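Local atomic coordinates of glucose-resistance amylase regulator (Weissella paramesenteroides ATCC 33313, PDB entry 4RK6), a protein that binds D-glucose between the two lobes of a periplasmic-binding-protein-like domain and, as a LacI-family member, probably regulates transcription by binding operator DNA. Residues Val200-Gly203 with Leu204-Ala207; Gly226-Gln229 with Thr230-Arg234. All blocks are in the same frame, centred on the assembly; numbering follows the deposited sequence.

Contact 1: Val200-Gly203 with Leu204-Ala207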
ATOM      1  N   VAL A 200      10.516  -3.644   6.636  1.00 18.41           N
ATOM      2  CA  VAL A 200      11.483  -4.389   7.439  1.00 19.94           C
ATOM      3  C   VAL A 200      11.960  -3.485   8.574  1.00 19.19           C
ATOM      4  O   VAL A 200      12.064  -3.912   9.728  1.00 19.63           O
ATOM      5  CB  VAL A 200      12.670  -4.885   6.592  1.00 20.06           C
ATOM      6  CG1 VAL A 200      13.732  -5.552   7.462  1.00 19.46           C
ATOM      7  CG2 VAL A 200      12.193  -5.805   5.486  1.00 22.10           C
ATOM      8  N   GLY A 201      12.257  -2.226   8.253  1.00 20.04           N
ATOM      9  CA  GLY A 201      12.673  -1.246   9.241  1.00 18.34           C
ATOM     10  C   GLY A 201      11.610  -0.996  10.305  1.00 21.24           C
ATOM     11  O   GLY A 201      11.908  -0.885  11.488  1.00 19.33           O
ATOM     12  N   GLN A 202      10.353  -0.940   9.881  1.00 18.12           N
ATOM     13  CA  GLN A 202       9.269  -0.780  10.834  1.00 19.20           C
ATOM     14  C   GLN A 202       9.190  -1.990  11.801  1.00 20.76           C
ATOM     15  O   GLN A 202       8.888  -1.839  13.000  1.00 20.72           O
ATOM     16  CB  GLN A 202       7.965  -0.569  10.094  1.00 21.05           C
ATOM     17  CG  GLN A 202       6.762  -0.407  10.978  1.00 23.74           C
ATOM     18  CD  GLN A 202       6.766   0.909  11.716  1.00 24.93           C
ATOM     19  OE1 GLN A 202       6.369   1.948  11.156  1.00 30.30           O
ATOM     20  NE2 GLN A 202       7.207   0.888  12.971  1.00 22.71           N
ATOM     21  N   GLY A 203       9.420  -3.172  11.262  1.00 19.84           N
ATOM     22  CA  GLY A 203       9.420  -4.414  12.065  1.00 18.69           C
ATOM     23  C   GLY A 203      10.501  -4.388  13.109  1.00 21.30           C
ATOM     24  O   GLY A 203      10.281  -4.752  14.252  1.00 21.73           O
ATOM     25  N   LEU A 204      11.681  -3.946  12.701  1.00 18.18           N
ATOM     26  CA  LEU A 204      12.805  -3.797  13.615  1.00 20.77           C
ATOM     27  C   LEU A 204      12.503  -2.795  14.740  1.00 19.27           C
ATOM     28  O   LEU A 204      12.778  -3.061  15.924  1.00 19.25           O
ATOM     29  CB  LEU A 204      14.022  -3.311  12.847  1.00 20.61           C
ATOM     30  CG  LEU A 204      14.705  -4.368  11.971  1.00 17.62           C
ATOM     31  CD1 LEU A 204      15.608  -3.678  10.966  1.00 19.75           C
ATOM     32  CD2 LEU A 204      15.517  -5.301  12.840  1.00 23.40           C
ATOM     33  N   ILE A 205      11.937  -1.640  14.385  1.00 18.27           N
ATOM     34  CA  ILE A 205      11.583  -0.640  15.388  1.00 19.36           C
ATOM     35  C   ILE A 205      10.629  -1.235  16.427  1.00 20.84           C
ATOM     36  O   ILE A 205      10.835  -1.090  17.645  1.00 19.76           O
ATOM     37  CB  ILE A 205      10.935   0.593  14.736  1.00 19.11           C
ATOM     38  CG1 ILE A 205      12.002   1.440  14.043  1.00 19.62           C
ATOM     39  CG2 ILE A 205      10.166   1.406  15.779  1.00 21.44           C
ATOM     40  CD1 ILE A 205      11.405   2.596  13.271  1.00 22.61           C
ATOM     41  N   ASN A 206       9.597  -1.915  15.952  1.00 20.23           N
ATOM     42  CA  ASN A 206       8.607  -2.466  16.866  1.00 22.21           C
ATOM     43  C   ASN A 206       9.167  -3.588  17.724  1.00 20.54           C
ATOM     44  O   ASN A 206       8.789  -3.690  18.889  1.00 22.26           O
ATOM     45  CB  ASN A 206       7.335  -2.905  16.126  1.00 22.62           C
ATOM     46  CG  ASN A 206       6.448  -1.731  15.785  1.00 22.69           C
ATOM     47  OD1 ASN A 206       6.742  -0.605  16.157  1.00 22.95           O
ATOM     48  ND2 ASN A 206       5.363  -1.980  15.095  1.00 22.53           N
ATOM     49  N   ALA A 207      10.036  -4.430  17.160  1.00 19.27           N
ATOM     50  CA  ALA A 207      10.603  -5.529  17.945  1.00 22.70           C
ATOM     51  C   ALA A 207      11.417  -4.935  19.077  1.00 25.11           C
ATOM     52  O   ALA A 207      11.339  -5.392  20.226  1.00 24.36           O
ATOM     53  CB  ALA A 207      11.458  -6.443  17.085  1.00 20.94           C
TER
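Gln202 lies obliquely across Asn206 one helical turn on, its NE2 3.5 Å from Asn206 OD1 and the two amide planes turned 39° apart. With CG anti to the backbone N (chi1 179°) and a bend at chi2, the Gln202 chain folds back so that its amide lies beside that of Asn206. The stronger polar partners lie elsewhere: Gln202 OE1 probably accepts from Gln229, while Asn206 ND2 bonds to Tyr172 OH and to the carbonyl oxygen of Ile232 of the second subunit.

The backbone beneath is regular alpha helix. Four successive i to i+4 bonds span it, from Leu204 N to Val200 O at 3.0 Å through to Ala207 N to Gly203 O at 2.9 Å, all close to straight. Apolar contact between side chains is slight, Val200 CG1 standing 4.4 Å from Leu204 CD1. Leu204 and Ile205 instead lean on the backbone, with Leu204 CG 3.5 Å from Val200 O and Ile205 CG1 3.5 Å from Gly201 O.

Helix 198-210 is the crossover of the beta-alpha-beta unit between strands 192-195 and 220-223. Leu204 packs on Ala193, Ile221 and helix 172-182, and Ile205 also meets Ile221, while Gln202 and Asn206 reach the second subunit.

Contact 2: Gly226-Gln229 with Thr230-Arg234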
ATOM      1  N   GLY A 226      12.314   4.413   0.873  1.00 20.37           N
ATOM      2  CA  GLY A 226      11.964   5.755   1.289  1.00 20.43           C
ATOM      3  C   GLY A 226      10.521   6.152   1.061  1.00 24.19           C
ATOM      4  O   GLY A 226      10.238   7.332   0.856  1.00 23.81           O
ATOM      5  N   LEU A 227       9.618   5.180   1.102  1.00 24.46           N
ATOM      6  CA  LEU A 227       8.180   5.440   0.975  1.00 21.81           C
ATOM      7  C   LEU A 227       7.565   5.916   2.312  1.00 21.37           C
ATOM      8  O   LEU A 227       8.291   6.154   3.293  1.00 20.33           O
ATOM      9  CB  LEU A 227       7.480   4.231   0.382  1.00 30.66           C
ATOM     10  CG  LEU A 227       7.933   3.880  -1.052  1.00 35.74           C
ATOM     11  CD1 LEU A 227       7.413   2.507  -1.434  1.00 50.08           C
ATOM     12  CD2 LEU A 227       7.482   4.941  -2.039  1.00 45.88           C
ATOM     13  N   GLN A 228       6.233   6.086   2.333  1.00 23.59           N
ATOM     14  CA  GLN A 228       5.546   6.724   3.458  1.00 27.34           C
ATOM     15  C   GLN A 228       5.814   6.106   4.831  1.00 20.97           C
ATOM     16  O   GLN A 228       5.874   6.818   5.818  1.00 20.34           O
ATOM     17  CB  GLN A 228       4.034   6.746   3.211  1.00 33.67           C
ATOM     18  CG  GLN A 228       3.249   7.444   4.308  1.00 39.14           C
ATOM     19  CD  GLN A 228       1.748   7.364   4.108  1.00 61.96           C
ATOM     20  OE1 GLN A 228       1.215   6.346   3.652  1.00 49.16           O
ATOM     21  NE2 GLN A 228       1.051   8.433   4.476  1.00 39.00           N
ATOM     22  N   GLN A 229       5.982   4.796   4.906  1.00 21.70           N
ATOM     23  CA  GLN A 229       6.275   4.171   6.213  1.00 24.65           C
ATOM     24  C   GLN A 229       7.470   4.793   6.935  1.00 21.32           C
ATOM     25  O   GLN A 229       7.488   4.868   8.184  1.00 21.00           O
ATOM     26  CB  GLN A 229       6.443   2.659   6.077  1.00 21.78           C
ATOM     27  CG  GLN A 229       6.131   1.893   7.333  1.00 24.44           C
ATOM     28  CD  GLN A 229       4.635   1.906   7.665  1.00 30.87           C
ATOM     29  OE1 GLN A 229       3.779   1.878   6.770  1.00 33.68           O
ATOM     30  NE2 GLN A 229       4.323   1.942   8.932  1.00 30.06           N
ATOM     31  N   THR A 230       8.467   5.271   6.183  1.00 20.72           N
ATOM     32  CA  THR A 230       9.639   5.890   6.808  1.00 17.53           C
ATOM     33  C   THR A 230       9.341   7.210   7.508  1.00 18.61           C
ATOM     34  O   THR A 230      10.037   7.591   8.431  1.00 21.55           O
ATOM     35  CB  THR A 230      10.800   6.103   5.811  1.00 19.60           C
ATOM     36  OG1 THR A 230      10.446   7.091   4.825  1.00 20.05           O
ATOM     37  CG2 THR A 230      11.175   4.807   5.153  1.00 20.73           C
ATOM     38  N   GLU A 231       8.275   7.877   7.071  1.00 21.48           N
ATOM     39  CA  GLU A 231       7.809   9.146   7.646  1.00 19.07           C
ATOM     40  C   GLU A 231       6.833   8.959   8.813  1.00 20.54           C
ATOM     41  O   GLU A 231       6.715   9.840   9.670  1.00 22.36           O
ATOM     42  CB  GLU A 231       7.102   9.965   6.556  1.00 25.87           C
ATOM     43  CG  GLU A 231       7.918  10.240   5.296  1.00 38.18           C
ATOM     44  CD  GLU A 231       7.052  10.553   4.076  1.00 77.16           C
ATOM     45  OE1 GLU A 231       5.846  10.857   4.226  1.00 60.87           O
ATOM     46  OE2 GLU A 231       7.580  10.484   2.948  1.00 48.48           O
ATOM     47  N   ILE A 232       6.117   7.844   8.825  1.00 19.32           N
ATOM     48  CA  ILE A 232       5.128   7.600   9.897  1.00 21.73           C
ATOM     49  C   ILE A 232       5.712   6.757  11.029  1.00 22.04           C
ATOM     50  O   ILE A 232       5.162   6.729  12.124  1.00 22.48           O
ATOM     51  CB  ILE A 232       3.773   7.040   9.384  1.00 28.34           C
ATOM     52  CG1 ILE A 232       3.866   5.610   8.928  1.00 29.64           C
ATOM     53  CG2 ILE A 232       3.218   7.887   8.255  1.00 28.23           C
ATOM     54  CD1 ILE A 232       2.567   5.083   8.339  1.00 49.32           C
ATOM     55  N   ALA A 233       6.842   6.101  10.776  1.00 21.49           N
ATOM     56  CA  ALA A 233       7.580   5.395  11.825  1.00 23.02           C
ATOM     57  C   ALA A 233       8.034   6.384  12.881  1.00 22.21           C
ATOM     58  O   ALA A 233       8.240   7.581  12.594  1.00 20.76           O
ATOM     59  CB  ALA A 233       8.806   4.701  11.242  1.00 21.24           C
ATOM     60  N   ARG A 234       8.198   5.886  14.096  1.00 18.96           N
ATOM     61  CA  ARG A 234       8.764   6.667  15.187  1.00 18.39           C
ATOM     62  C   ARG A 234       9.767   5.805  15.917  1.00 22.78           C
ATOM     63  O   ARG A 234       9.380   4.830  16.563  1.00 22.73           O
ATOM     64  CB  ARG A 234       7.672   7.181  16.139  1.00 24.55           C
ATOM     65  CG  ARG A 234       6.756   8.235  15.526  1.00 20.13           C
ATOM     66  CD  ARG A 234       7.446   9.593  15.384  1.00 21.79           C
ATOM     67  NE  ARG A 234       6.577  10.639  14.842  1.00 21.43           N
ATOM     68  CZ  ARG A 234       6.248  10.807  13.557  1.00 24.96           C
ATOM     69  NH1 ARG A 234       6.652   9.959  12.608  1.00 19.65           N
ATOM     70  NH2 ARG A 234       5.466  11.829  13.214  1.00 23.98           N
TER
HETATM   71  O   HOH W   1      10.008   9.646   2.247  1.00 33.28           O
HETATM   72  O   HOH W   2       3.080  10.672   5.541  1.00 42.67           O
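Gly226 meets Thr230 at its carbonyl carbon, 3.9 Å from Thr230 OG1, and its positive phi of 76° suits glycine. Water 1 donates to both Gly226 O and Glu231 OE2, bridging the loop to the first turn of the helix. Leu227 O takes two bonds from one residue: Thr230 OG1 donates at 2.8 Å, almost in line with the carbonyl bond, and Thr230 N at 3.0 Å, tilted from the carbonyl plane. A chi1 of 67° sets the hydroxyl between the backbone N and the carbonyl carbon, from where it reaches back to Leu227; the same oxygen also bonds Arg277.

At Gln228 the carbonyl is again shared. Ile232 N approaches almost end-on at 3.2 Å, whereas Glu231 N, at 2.9 Å, stands above the carbonyl plane. The extended Gln228 side chain crosses Ile232, CG to CG2 4.0 Å, and water 2 joins its NE2 to Glu231 OE1. Gln229 folds at chi2 and lays its amide against Ile232, with NE2 3.6 Å from CD1; that nitrogen probably bonds Gln202 of its own chain, and also Gln229 OE1 of the second subunit. Gln229 O accepts from Ala233 N at 2.9 Å, the residue at which helical geometry ends. Beyond it, Arg234 NH1 donates to Glu231 O and Ala233 O, both close to the guanidinium plane, and Arg234 NE pairs with Asp210 of the second subunit.

Polar chemistry dominates: after strand 220-223 the loop enters the one-turn helix 229-232 held at its start by side-chain and backbone bonds to one carbonyl, and Arg234 ties its exit to the partner.

In the fold
Both contacts are local and lie in the same lobe, their centres about 11 Å apart, and both touch the second subunit. Contact 1 is wholly buried, a regular helical segment with Val200, Leu204 and Ile205 packed on strands and Ala207 on helix 172-182. Contact 2 follows strand 220-223 as a loop and a single helical turn; it mixes buried Gln229, Thr230 and Ile232 with exposed Gln228, and its bonding is correspondingly irregular and water-assisted. The two meet directly, through the probable Gln202-Gln229 amide bond and where Ile205 CD1 packs 3.9 Å from Ala233 CB. The bound glucose lies nearer to the side chain of Leu227 in contact 2 than to that of Val200 in contact 1.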